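Local atomic coordinates of Cys-Gly metallodipeptidase DUG1 (Saccharomyces cerevisiae, PDB entry 4G1P), a protein that hydrolyses the Cys-Gly dipeptide as a metal-dependent peptidase and is the catalytic component of the complex that degrades glutathione. Residues T6-K11 against T467-L472; S14-F19 against N460-M465; D44-I49 against L80-L85. All blocks are in the same frame, centred on the assembly; numbering follows the deposited sequence.

Contact 1 of 3, residues T6-K11 against T467-L472; sequences TSVFQK and TMAAYL
The helical segments 6-11 and 467-472 run nearly antiparallel, 156° between their directions and 10.2 Å apart at closest approach, with V8 and A469 facing each other at 7.6 Å between their CA atoms. At the contact itself helix 458-477 offers only the methyls of A469 and A470, and V8 and F9 reach toward them. In V8 a chi1 of -174° turns CG1 away from the backbone N, and it reaches A469 CB at 4.1 Å. Valine's short, branched side chain puts one methyl against A469 without holding the helices farther apart, while an alanine opposite adds little bulk of its own. The two segments belong to the opposite ends of the chain: helix 5-14 opens the protein and helix 458-477 closes it, so the contact joins the two termini within the alpha/beta scaffold of this M20 peptidase. F9 works differently from V8. Its CB does not aim at the partner helix, yet with chi1 at -75° the long ring swings in and offers its rim. CE1 lies 4.2 Å from A469 CB and CZ 4.1 Å from A470 CB, both methyls sitting close to the ring plane, at the edge and not over a face. Phenylalanine suits the spot because its length spans the distance to two successive alanines. F152 of helix 135-154 touches both V8 and A469, while A405 of helix 397-410 packs on A470.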
ATOM      1  N   THR A   6     -49.333  15.992  -3.991  1.00 30.70           N
ATOM      2  CA  THR A   6     -49.334  16.316  -2.571  1.00 33.25           C
ATOM      3  C   THR A   6     -49.653  15.081  -1.740  1.00 29.49           C
ATOM      4  O   THR A   6     -49.153  14.924  -0.632  1.00 29.61           O
ATOM      5  CB  THR A   6     -50.349  17.426  -2.243  1.00 34.83           C
ATOM      6  OG1 THR A   6     -51.677  16.942  -2.468  1.00 50.31           O
ATOM      7  CG2 THR A   6     -50.107  18.643  -3.113  1.00 36.71           C
ATOM      8  N   SER A   7     -50.489  14.206  -2.288  1.00 29.01           N
ATOM      9  CA  SER A   7     -50.802  12.941  -1.640  1.00 29.81           C
ATOM     10  C   SER A   7     -49.536  12.103  -1.564  1.00 28.87           C
ATOM     11  O   SER A   7     -49.167  11.607  -0.503  1.00 25.99           O
ATOM     12  CB  SER A   7     -51.872  12.191  -2.431  1.00 32.45           C
ATOM     13  OG  SER A   7     -53.156  12.389  -1.873  1.00 39.81           O
ATOM     14  N   VAL A   8     -48.877  11.957  -2.708  1.00 30.17           N
ATOM     15  CA  VAL A   8     -47.613  11.235  -2.801  1.00 28.12           C
ATOM     16  C   VAL A   8     -46.523  11.882  -1.934  1.00 24.87           C
ATOM     17  O   VAL A   8     -45.809  11.192  -1.214  1.00 21.56           O
ATOM     18  CB  VAL A   8     -47.142  11.093  -4.277  1.00 27.37           C
ATOM     19  CG1 VAL A   8     -45.904  10.210  -4.370  1.00 23.36           C
ATOM     20  CG2 VAL A   8     -48.232  10.485  -5.117  1.00 24.10           C
ATOM     21  N   PHE A   9     -46.415  13.203  -1.982  1.00 23.79           N
ATOM     22  CA  PHE A   9     -45.443  13.900  -1.146  1.00 23.52           C
ATOM     23  C   PHE A   9     -45.676  13.658   0.349  1.00 26.14           C
ATOM     24  O   PHE A   9     -44.727  13.561   1.129  1.00 26.84           O
ATOM     25  CB  PHE A   9     -45.456  15.400  -1.431  1.00 22.82           C
ATOM     26  CG  PHE A   9     -44.805  15.773  -2.717  1.00 21.11           C
ATOM     27  CD1 PHE A   9     -44.364  14.795  -3.601  1.00 23.21           C
ATOM     28  CD2 PHE A   9     -44.602  17.094  -3.036  1.00 17.67           C
ATOM     29  CE1 PHE A   9     -43.755  15.135  -4.798  1.00 22.51           C
ATOM     30  CE2 PHE A   9     -43.985  17.439  -4.221  1.00 20.81           C
ATOM     31  CZ  PHE A   9     -43.563  16.458  -5.106  1.00 20.15           C
ATOM     32  N   GLN A  10     -46.941  13.563   0.742  1.00 24.70           N
ATOM     33  CA  GLN A  10     -47.292  13.328   2.130  1.00 23.15           C
ATOM     34  C   GLN A  10     -46.942  11.910   2.567  1.00 23.96           C
ATOM     35  O   GLN A  10     -46.490  11.675   3.700  1.00 19.47           O
ATOM     36  CB  GLN A  10     -48.772  13.579   2.343  1.00 21.46           C
ATOM     37  CG  GLN A  10     -49.139  15.034   2.407  1.00 25.35           C
ATOM     38  CD  GLN A  10     -50.640  15.227   2.510  1.00 27.65           C
ATOM     39  OE1 GLN A  10     -51.381  14.255   2.696  1.00 25.48           O
ATOM     40  NE2 GLN A  10     -51.098  16.480   2.403  1.00 19.53           N
ATOM     41  N   LYS A  11     -47.166  10.957   1.677  1.00 21.97           N
ATOM     42  CA  LYS A  11     -46.878   9.583   2.025  1.00 22.24           C
ATOM     43  C   LYS A  11     -45.376   9.381   2.110  1.00 22.33           C
ATOM     44  O   LYS A  11     -44.902   8.537   2.855  1.00 21.97           O
ATOM     45  CB  LYS A  11     -47.514   8.622   1.030  1.00 23.41           C
ATOM     46  CG  LYS A  11     -48.957   8.299   1.373  1.00 29.34           C
ATOM     47  CD  LYS A  11     -49.091   7.872   2.828  1.00 27.55           C
ATOM     48  CE  LYS A  11     -50.540   7.931   3.309  1.00 30.41           C
ATOM     49  NZ  LYS A  11     -50.726   7.196   4.598  1.00 35.04           N
ATOM     50  N   THR A 467     -38.763  14.682  -5.661  1.00 15.25           N
ATOM     51  CA  THR A 467     -38.392  15.156  -6.990  1.00 18.10           C
ATOM     52  C   THR A 467     -38.502  14.029  -8.020  1.00 19.68           C
ATOM     53  O   THR A 467     -38.955  14.236  -9.153  1.00 18.46           O
ATOM     54  CB  THR A 467     -36.987  15.803  -7.023  1.00 19.88           C
ATOM     55  OG1 THR A 467     -36.986  16.981  -6.214  1.00 18.89           O
ATOM     56  CG2 THR A 467     -36.605  16.207  -8.445  1.00 16.50           C
ATOM     57  N   MET A 468     -38.111  12.830  -7.621  1.00 16.24           N
ATOM     58  CA  MET A 468     -38.280  11.682  -8.492  1.00 17.10           C
ATOM     59  C   MET A 468     -39.766  11.434  -8.770  1.00 18.06           C
ATOM     60  O   MET A 468     -40.156  11.089  -9.888  1.00 20.57           O
ATOM     61  CB  MET A 468     -37.654  10.434  -7.862  1.00 18.05           C
ATOM     62  CG  MET A 468     -36.140  10.416  -7.767  1.00 13.89           C
ATOM     63  SD  MET A 468     -35.673   8.941  -6.825  1.00 20.81           S
ATOM     64  CE  MET A 468     -33.923   8.747  -7.184  1.00 15.54           C
ATOM     65  N   ALA A 469     -40.600  11.594  -7.753  1.00 14.53           N
ATOM     66  CA  ALA A 469     -42.030  11.378  -7.935  1.00 16.87           C
ATOM     67  C   ALA A 469     -42.644  12.383  -8.918  1.00 19.10           C
ATOM     68  O   ALA A 469     -43.407  12.017  -9.809  1.00 19.60           O
ATOM     69  CB  ALA A 469     -42.740  11.448  -6.598  1.00 19.18           C
ATOM     70  N   ALA A 470     -42.313  13.657  -8.762  1.00 16.96           N
ATOM     71  CA  ALA A 470     -42.915  14.663  -9.619  1.00 21.71           C
ATOM     72  C   ALA A 470     -42.389  14.517 -11.037  1.00 21.46           C
ATOM     73  O   ALA A 470     -43.134  14.673 -12.009  1.00 19.66           O
ATOM     74  CB  ALA A 470     -42.662  16.055  -9.091  1.00 20.06           C
ATOM     75  N   TYR A 471     -41.106  14.198 -11.147  1.00 19.00           N
ATOM     76  CA  TYR A 471     -40.504  13.974 -12.454  1.00 18.41           C
ATOM     77  C   TYR A 471     -41.206  12.863 -13.239  1.00 18.41           C
ATOM     78  O   TYR A 471     -41.540  13.057 -14.401  1.00 20.29           O
ATOM     79  CB  TYR A 471     -39.000  13.709 -12.341  1.00 15.71           C
ATOM     80  CG  TYR A 471     -38.506  12.772 -13.390  1.00 15.03           C
ATOM     81  CD1 TYR A 471     -38.281  13.207 -14.681  1.00 17.96           C
ATOM     82  CD2 TYR A 471     -38.283  11.438 -13.099  1.00 16.75           C
ATOM     83  CE1 TYR A 471     -37.841  12.337 -15.650  1.00 18.63           C
ATOM     84  CE2 TYR A 471     -37.848  10.569 -14.054  1.00 17.82           C
ATOM     85  CZ  TYR A 471     -37.624  11.023 -15.326  1.00 19.40           C
ATOM     86  OH  TYR A 471     -37.187  10.150 -16.282  1.00 25.44           O
ATOM     87  N   LEU A 472     -41.442  11.710 -12.621  1.00 17.07           N
ATOM     88  CA  LEU A 472     -42.190  10.657 -13.309  1.00 18.02           C
ATOM     89  C   LEU A 472     -43.596  11.142 -13.694  1.00 21.42           C
ATOM     90  O   LEU A 472     -44.097  10.851 -14.775  1.00 20.57           O
ATOM     91  CB  LEU A 472     -42.272   9.372 -12.471  1.00 15.52           C
ATOM     92  CG  LEU A 472     -40.961   8.613 -12.211  1.00 20.05           C
ATOM     93  CD1 LEU A 472     -41.158   7.495 -11.205  1.00 19.01           C
ATOM     94  CD2 LEU A 472     -40.389   8.044 -13.494  1.00 19.39           C
TER

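Contact 2 of 3, residues S14-F19 against N460-M465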
ATOM      1  N   SER A  14     -44.546  10.299   5.547  1.00 16.89           N
ATOM      2  CA  SER A  14     -45.074   9.356   6.526  1.00 19.62           C
ATOM      3  C   SER A  14     -44.299   8.057   6.543  1.00 20.76           C
ATOM      4  O   SER A  14     -44.224   7.391   7.569  1.00 22.56           O
ATOM      5  CB  SER A  14     -46.536   9.023   6.223  1.00 22.61           C
ATOM      6  OG  SER A  14     -47.313  10.198   6.148  1.00 31.10           O
ATOM      7  N   LEU A  15     -43.760   7.682   5.392  1.00 17.56           N
ATOM      8  CA  LEU A  15     -43.134   6.390   5.243  1.00 18.11           C
ATOM      9  C   LEU A  15     -41.628   6.431   5.546  1.00 21.08           C
ATOM     10  O   LEU A  15     -40.942   5.424   5.406  1.00 20.08           O
ATOM     11  CB  LEU A  15     -43.386   5.848   3.842  1.00 17.98           C
ATOM     12  CG  LEU A  15     -44.809   5.441   3.468  1.00 19.96           C
ATOM     13  CD1 LEU A  15     -44.815   4.815   2.080  1.00 18.69           C
ATOM     14  CD2 LEU A  15     -45.383   4.484   4.494  1.00 22.37           C
ATOM     15  N   LYS A  16     -41.126   7.587   5.974  1.00 18.64           N
ATOM     16  CA  LYS A  16     -39.721   7.710   6.366  1.00 20.30           C
ATOM     17  C   LYS A  16     -39.223   6.615   7.315  1.00 21.60           C
ATOM     18  O   LYS A  16     -38.073   6.172   7.193  1.00 19.92           O
ATOM     19  CB  LYS A  16     -39.404   9.101   6.925  1.00 20.82           C
ATOM     20  CG  LYS A  16     -39.367  10.181   5.843  1.00 21.38           C
ATOM     21  CD  LYS A  16     -39.470  11.571   6.444  1.00 28.46           C
ATOM     22  CE  LYS A  16     -38.453  11.769   7.558  1.00 25.29           C
ATOM     23  NZ  LYS A  16     -38.528  13.154   8.099  1.00 30.51           N
ATOM     24  N   PRO A  17     -40.076   6.170   8.258  1.00 22.21           N
ATOM     25  CA  PRO A  17     -39.600   5.056   9.087  1.00 20.07           C
ATOM     26  C   PRO A  17     -39.314   3.759   8.316  1.00 18.85           C
ATOM     27  O   PRO A  17     -38.309   3.107   8.621  1.00 15.12           O
ATOM     28  CB  PRO A  17     -40.742   4.863  10.077  1.00 15.23           C
ATOM     29  CG  PRO A  17     -41.297   6.224  10.235  1.00 17.34           C
ATOM     30  CD  PRO A  17     -41.231   6.844   8.879  1.00 18.85           C
ATOM     31  N   GLN A  18     -40.156   3.379   7.358  1.00 16.12           N
ATOM     32  CA  GLN A  18     -39.865   2.154   6.635  1.00 17.89           C
ATOM     33  C   GLN A  18     -38.740   2.375   5.636  1.00 20.37           C
ATOM     34  O   GLN A  18     -37.924   1.481   5.416  1.00 21.31           O
ATOM     35  CB  GLN A  18     -41.085   1.447   6.002  1.00 18.79           C
ATOM     36  CG  GLN A  18     -42.394   2.221   5.893  1.00 32.51           C
ATOM     37  CD  GLN A  18     -43.119   2.369   7.226  1.00 35.77           C
ATOM     38  OE1 GLN A  18     -43.086   3.435   7.851  1.00 32.16           O
ATOM     39  NE2 GLN A  18     -43.787   1.305   7.659  1.00 43.99           N
ATOM     40  N   PHE A  19     -38.668   3.575   5.066  1.00 18.36           N
ATOM     41  CA  PHE A  19     -37.590   3.895   4.141  1.00 17.63           C
ATOM     42  C   PHE A  19     -36.240   3.806   4.855  1.00 18.35           C
ATOM     43  O   PHE A  19     -35.282   3.262   4.307  1.00 17.75           O
ATOM     44  CB  PHE A  19     -37.760   5.287   3.524  1.00 18.05           C
ATOM     45  CG  PHE A  19     -39.003   5.448   2.691  1.00 19.48           C
ATOM     46  CD1 PHE A  19     -39.672   4.346   2.187  1.00 20.94           C
ATOM     47  CD2 PHE A  19     -39.500   6.705   2.414  1.00 16.98           C
ATOM     48  CE1 PHE A  19     -40.810   4.491   1.441  1.00 16.22           C
ATOM     49  CE2 PHE A  19     -40.630   6.856   1.661  1.00 19.37           C
ATOM     50  CZ  PHE A  19     -41.286   5.745   1.168  1.00 19.59           C
ATOM     51  N   ASN A 460     -31.914  15.999   1.199  1.00 23.83           N
ATOM     52  CA  ASN A 460     -31.713  15.514  -0.173  1.00 22.57           C
ATOM     53  C   ASN A 460     -32.371  14.164  -0.409  1.00 20.13           C
ATOM     54  O   ASN A 460     -32.849  13.867  -1.506  1.00 19.69           O
ATOM     55  CB  ASN A 460     -30.229  15.426  -0.502  1.00 19.12           C
ATOM     56  CG  ASN A 460     -29.593  16.786  -0.640  1.00 20.68           C
ATOM     57  OD1 ASN A 460     -29.431  17.508   0.347  1.00 20.67           O
ATOM     58  ND2 ASN A 460     -29.221  17.147  -1.866  1.00 17.97           N
ATOM     59  N   PHE A 461     -32.395  13.348   0.632  1.00 17.67           N
ATOM     60  CA  PHE A 461     -33.030  12.052   0.547  1.00 18.17           C
ATOM     61  C   PHE A 461     -34.516  12.256   0.293  1.00 17.68           C
ATOM     62  O   PHE A 461     -35.050  11.779  -0.705  1.00 18.30           O
ATOM     63  CB  PHE A 461     -32.786  11.256   1.828  1.00 15.99           C
ATOM     64  CG  PHE A 461     -33.287   9.863   1.769  1.00 13.84           C
ATOM     65  CD1 PHE A 461     -33.187   9.134   0.602  1.00 14.74           C
ATOM     66  CD2 PHE A 461     -33.871   9.272   2.884  1.00 18.32           C
ATOM     67  CE1 PHE A 461     -33.667   7.834   0.531  1.00 16.47           C
ATOM     68  CE2 PHE A 461     -34.347   7.962   2.832  1.00 15.68           C
ATOM     69  CZ  PHE A 461     -34.239   7.243   1.656  1.00 17.06           C
ATOM     70  N   VAL A 462     -35.170  12.995   1.180  1.00 17.09           N
ATOM     71  CA  VAL A 462     -36.594  13.256   1.036  1.00 19.96           C
ATOM     72  C   VAL A 462     -36.885  14.130  -0.184  1.00 20.94           C
ATOM     73  O   VAL A 462     -37.751  13.795  -1.000  1.00 20.13           O
ATOM     74  CB  VAL A 462     -37.187  13.905   2.297  1.00 20.26           C
ATOM     75  CG1 VAL A 462     -38.625  14.325   2.049  1.00 15.17           C
ATOM     76  CG2 VAL A 462     -37.086  12.945   3.479  1.00 17.33           C
ATOM     77  N   GLY A 463     -36.151  15.232  -0.313  1.00 20.07           N
ATOM     78  CA  GLY A 463     -36.300  16.116  -1.457  1.00 17.50           C
ATOM     79  C   GLY A 463     -36.129  15.393  -2.781  1.00 21.66           C
ATOM     80  O   GLY A 463     -36.874  15.643  -3.743  1.00 20.99           O
ATOM     81  N   GLY A 464     -35.157  14.480  -2.826  1.00 18.81           N
ATOM     82  CA  GLY A 464     -34.855  13.750  -4.041  1.00 14.83           C
ATOM     83  C   GLY A 464     -35.947  12.759  -4.393  1.00 17.44           C
ATOM     84  O   GLY A 464     -36.203  12.486  -5.570  1.00 15.70           O
ATOM     85  N   MET A 465     -36.590  12.204  -3.373  1.00 17.03           N
ATOM     86  CA  MET A 465     -37.649  11.233  -3.611  1.00 17.43           C
ATOM     87  C   MET A 465     -38.868  11.925  -4.191  1.00 18.42           C
ATOM     88  O   MET A 465     -39.448  11.474  -5.187  1.00 18.97           O
ATOM     89  CB  MET A 465     -38.020  10.507  -2.324  1.00 17.10           C
ATOM     90  CG  MET A 465     -37.173   9.270  -2.064  1.00 18.17           C
ATOM     91  SD  MET A 465     -37.663   8.373  -0.574  1.00 17.17           S
ATOM     92  CE  MET A 465     -37.064   9.487   0.702  1.00 15.70           C
TER
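The carbonyl oxygen of L15 is gripped by two amides, F19 N at 3.0 Å and, weakly, Q18 N at 2.9 Å, and the turn so made presents F19 to M465 and F461. The same oxygen lies above one face of the F19 ring, offset toward the rim. Across the contact the central event is a Met-aromatic interaction: M465 SD stands 4.5 Å from the centroid of the F19 ring, 37° off the ring normal, an oblique approach in which SD is 3.9 Å from F19 CD2. A large, polarisable sulfur packs well against an aromatic ring, here from the side of CD2 and CE2. The methionine also serves its own helix. With chi3 at -73° the chain bends at its end, and the CE methyl comes to rest over the centre of the F461 ring, 3.6 Å above its plane. The thioether thus lies between two phenylalanines: sulfur and methyl both come near F19 CD2, and the methyl also covers F461. F19 and F461 touch more loosely, F19 CB lying 4.4 Å from F461 CE2. Nearer the protein surface K16 and V462 meet through carbon alone: the lysine runs extended as far as CD (chi2 163°), which comes within 4.0 Å of V462 CG2, the two side chains crossing at about a right angle. A lysine fits this partly exposed place because its methylenes can pack on a valine while the chain, bent at chi3, carries NZ beyond the contact; E125 also touches this side chain. Helix 135-154 lies against the same group: N147 touches F19, F461 and M465 alike, and S144 adds to F461, so helices 16-28 and 458-477 come together beside a third helix.

Contact 3 of 3, residues D44-I49 against L80-L85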
ATOM      1  N   ASP A  44     -25.752 -11.196  -1.411  1.00 18.48           N
ATOM      2  CA  ASP A  44     -26.805 -11.003  -0.411  1.00 21.22           C
ATOM      3  C   ASP A  44     -27.486  -9.663  -0.611  1.00 23.31           C
ATOM      4  O   ASP A  44     -28.693  -9.535  -0.411  1.00 22.05           O
ATOM      5  CB  ASP A  44     -26.257 -11.054   1.011  1.00 22.46           C
ATOM      6  CG  ASP A  44     -25.678 -12.405   1.372  1.00 24.30           C
ATOM      7  OD1 ASP A  44     -25.952 -13.385   0.657  1.00 26.34           O
ATOM      8  OD2 ASP A  44     -24.952 -12.479   2.382  1.00 26.37           O
ATOM      9  N   LYS A  45     -26.689  -8.668  -0.993  1.00 21.92           N
ATOM     10  CA  LYS A  45     -27.187  -7.335  -1.266  1.00 19.41           C
ATOM     11  C   LYS A  45     -28.166  -7.398  -2.431  1.00 19.00           C
ATOM     12  O   LYS A  45     -29.269  -6.869  -2.345  1.00 17.49           O
ATOM     13  CB  LYS A  45     -26.012  -6.407  -1.570  1.00 18.24           C
ATOM     14  CG  LYS A  45     -26.361  -4.962  -1.870  1.00 17.91           C
ATOM     15  CD  LYS A  45     -26.631  -4.178  -0.617  1.00 18.62           C
ATOM     16  CE  LYS A  45     -26.951  -2.715  -0.920  1.00 15.50           C
ATOM     17  NZ  LYS A  45     -25.751  -1.866  -1.079  1.00 10.89           N
ATOM     18  N   ALA A  46     -27.770  -8.076  -3.506  1.00 20.15           N
ATOM     19  CA  ALA A  46     -28.643  -8.236  -4.675  1.00 20.89           C
ATOM     20  C   ALA A  46     -29.914  -8.970  -4.285  1.00 19.98           C
ATOM     21  O   ALA A  46     -31.005  -8.654  -4.759  1.00 21.95           O
ATOM     22  CB  ALA A  46     -27.934  -8.995  -5.785  1.00 15.64           C
ATOM     23  N   LYS A  47     -29.756  -9.952  -3.414  1.00 17.99           N
ATOM     24  CA  LYS A  47     -30.867 -10.767  -2.990  1.00 20.15           C
ATOM     25  C   LYS A  47     -31.818  -9.894  -2.196  1.00 22.04           C
ATOM     26  O   LYS A  47     -33.030  -9.922  -2.421  1.00 21.39           O
ATOM     27  CB  LYS A  47     -30.378 -11.963  -2.155  1.00 21.61           C
ATOM     28  CG  LYS A  47     -31.420 -13.057  -1.973  1.00 21.67           C
ATOM     29  CD  LYS A  47     -31.086 -13.944  -0.791  1.00 31.53           C
ATOM     30  CE  LYS A  47     -31.126 -13.162   0.531  1.00 39.71           C
ATOM     31  NZ  LYS A  47     -30.459 -13.888   1.671  1.00 44.17           N
ATOM     32  N   PHE A  48     -31.258  -9.103  -1.285  1.00 18.67           N
ATOM     33  CA  PHE A  48     -32.055  -8.213  -0.455  1.00 19.11           C
ATOM     34  C   PHE A  48     -32.872  -7.250  -1.304  1.00 21.48           C
ATOM     35  O   PHE A  48     -34.047  -7.033  -1.044  1.00 23.34           O
ATOM     36  CB  PHE A  48     -31.168  -7.416   0.490  1.00 19.08           C
ATOM     37  CG  PHE A  48     -31.892  -6.319   1.214  1.00 18.81           C
ATOM     38  CD1 PHE A  48     -32.809  -6.615   2.211  1.00 21.72           C
ATOM     39  CD2 PHE A  48     -31.667  -4.990   0.892  1.00 19.08           C
ATOM     40  CE1 PHE A  48     -33.494  -5.600   2.883  1.00 22.15           C
ATOM     41  CE2 PHE A  48     -32.340  -3.970   1.555  1.00 20.07           C
ATOM     42  CZ  PHE A  48     -33.262  -4.278   2.554  1.00 22.41           C
ATOM     43  N   ILE A  49     -32.243  -6.669  -2.315  1.00 19.34           N
ATOM     44  CA  ILE A  49     -32.926  -5.732  -3.184  1.00 21.57           C
ATOM     45  C   ILE A  49     -34.060  -6.398  -3.951  1.00 21.45           C
ATOM     46  O   ILE A  49     -35.179  -5.889  -3.968  1.00 21.41           O
ATOM     47  CB  ILE A  49     -31.937  -5.020  -4.129  1.00 22.38           C
ATOM     48  CG1 ILE A  49     -31.082  -4.064  -3.305  1.00 19.30           C
ATOM     49  CG2 ILE A  49     -32.669  -4.244  -5.222  1.00 17.58           C
ATOM     50  CD1 ILE A  49     -30.015  -3.414  -4.081  1.00 17.71           C
ATOM     51  N   LEU A  80     -19.919 -13.077 -11.374  1.00 27.60           N
ATOM     52  CA  LEU A  80     -20.157 -11.643 -11.225  1.00 26.37           C
ATOM     53  C   LEU A  80     -21.457 -11.411 -10.464  1.00 23.59           C
ATOM     54  O   LEU A  80     -22.348 -12.257 -10.511  1.00 22.38           O
ATOM     55  CB  LEU A  80     -20.237 -10.971 -12.603  1.00 27.16           C
ATOM     56  CG  LEU A  80     -18.922 -10.888 -13.381  1.00 31.06           C
ATOM     57  CD1 LEU A  80     -19.186 -10.820 -14.870  1.00 28.59           C
ATOM     58  CD2 LEU A  80     -18.080  -9.703 -12.929  1.00 26.63           C
ATOM     59  N   PRO A  81     -21.566 -10.267  -9.757  1.00 25.45           N
ATOM     60  CA  PRO A  81     -22.834  -9.828  -9.150  1.00 20.24           C
ATOM     61  C   PRO A  81     -23.893  -9.753 -10.226  1.00 21.02           C
ATOM     62  O   PRO A  81     -23.588  -9.271 -11.308  1.00 20.73           O
ATOM     63  CB  PRO A  81     -22.524  -8.411  -8.672  1.00 18.73           C
ATOM     64  CG  PRO A  81     -21.059  -8.362  -8.514  1.00 21.13           C
ATOM     65  CD  PRO A  81     -20.472  -9.308  -9.516  1.00 23.38           C
ATOM     66  N   PRO A  82     -25.111 -10.234  -9.946  1.00 21.80           N
ATOM     67  CA  PRO A  82     -26.205 -10.262 -10.928  1.00 21.59           C
ATOM     68  C   PRO A  82     -26.734  -8.866 -11.252  1.00 21.60           C
ATOM     69  O   PRO A  82     -26.757  -8.034 -10.355  1.00 23.78           O
ATOM     70  CB  PRO A  82     -27.293 -11.057 -10.199  1.00 21.74           C
ATOM     71  CG  PRO A  82     -27.008 -10.842  -8.766  1.00 18.91           C
ATOM     72  CD  PRO A  82     -25.523 -10.797  -8.653  1.00 19.41           C
ATOM     73  N   VAL A  83     -27.132  -8.603 -12.494  1.00 19.47           N
ATOM     74  CA  VAL A  83     -27.786  -7.334 -12.792  1.00 22.86           C
ATOM     75  C   VAL A  83     -29.246  -7.575 -12.529  1.00 25.22           C
ATOM     76  O   VAL A  83     -29.759  -8.638 -12.876  1.00 28.59           O
ATOM     77  CB  VAL A  83     -27.609  -6.861 -14.248  1.00 21.78           C
ATOM     78  CG1 VAL A  83     -28.396  -5.592 -14.473  1.00 18.84           C
ATOM     79  CG2 VAL A  83     -26.164  -6.594 -14.540  1.00 21.77           C
ATOM     80  N   ILE A  84     -29.906  -6.613 -11.893  1.00 21.46           N
ATOM     81  CA  ILE A  84     -31.264  -6.824 -11.421  1.00 22.67           C
ATOM     82  C   ILE A  84     -32.259  -6.119 -12.313  1.00 22.42           C
ATOM     83  O   ILE A  84     -32.301  -4.902 -12.349  1.00 21.32           O
ATOM     84  CB  ILE A  84     -31.455  -6.297  -9.999  1.00 23.06           C
ATOM     85  CG1 ILE A  84     -30.461  -6.957  -9.036  1.00 21.30           C
ATOM     86  CG2 ILE A  84     -32.879  -6.546  -9.554  1.00 22.12           C
ATOM     87  CD1 ILE A  84     -30.507  -6.392  -7.628  1.00 20.38           C
ATOM     88  N   LEU A  85     -33.048  -6.888 -13.044  1.00 21.97           N
ATOM     89  CA  LEU A  85     -34.057  -6.308 -13.912  1.00 24.61           C
ATOM     90  C   LEU A  85     -35.441  -6.549 -13.332  1.00 25.42           C
ATOM     91  O   LEU A  85     -35.757  -7.657 -12.901  1.00 27.33           O
ATOM     92  CB  LEU A  85     -33.984  -6.911 -15.320  1.00 24.85           C
ATOM     93  CG  LEU A  85     -32.645  -6.987 -16.058  1.00 24.28           C
ATOM     94  CD1 LEU A  85     -32.928  -7.466 -17.457  1.00 25.50           C
ATOM     95  CD2 LEU A  85     -31.905  -5.656 -16.091  1.00 21.75           C
TER
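P82 meets A46 first: its ring atom CG lies 3.6 Å from A46 CB, the methyl of a helix residue small enough to let the loop come near. Proline suits this approach to the strand, since its rigid ring is a ready-made apolar surface. Separately, the backbone oxygen of P82 is hydrogen-bonded to Y103 OH. At V83 the strand begins, and by its alternation this side chain points away from the helix. I84 turns back to the helix and buries more area than any other residue here. With chi2 at 175° CD1 stands anti to CA, at the far end of the side chain, where it reaches both A46 and I49: 4.1 Å from A46 CB, 3.9 Å from I49 CG2 and 3.7 Å from A46 O, the last a simple packing contact. The two isoleucines cross at about a right angle, the CD1 tip of I84 resting against the CB and CG2 of I49. Here helix 39-55 is laid on the strand 83-88 of the six-stranded sheet, in the alpha/beta scaffold; M63 of strand 61-64 touches A46, P82 and I84. The side chain of A46 is about 9 Å from that of D104, an active-site residue by similarity. Everything that meets across the contact is carbon apart from one backbone oxygen, so the helix is held to the sheet here by shape and hydrophobic burial, without directional bonds.

Contacts 1 and 2 share helix 458-477 and have centres 11 Å apart; contact 2 uses its first turns, contact 1 a later part, while the consecutive helices 5-14 and 16-28 supply the partners. Helix 135-154 touches both. Contact 3 lies about 27 Å from contact 1 and 23 Å from contact 2, between centres, and pairs helix 39-55, the next in the chain, with strand 83-88 of the six-stranded sheet. In sequence, contact 1 encloses contact 2, which encloses contact 3. The first two thus close the chain end to end, bringing its last helix back to its first two, whereas contact 3 is a local helix-on-sheet packing nearer the catalytic site.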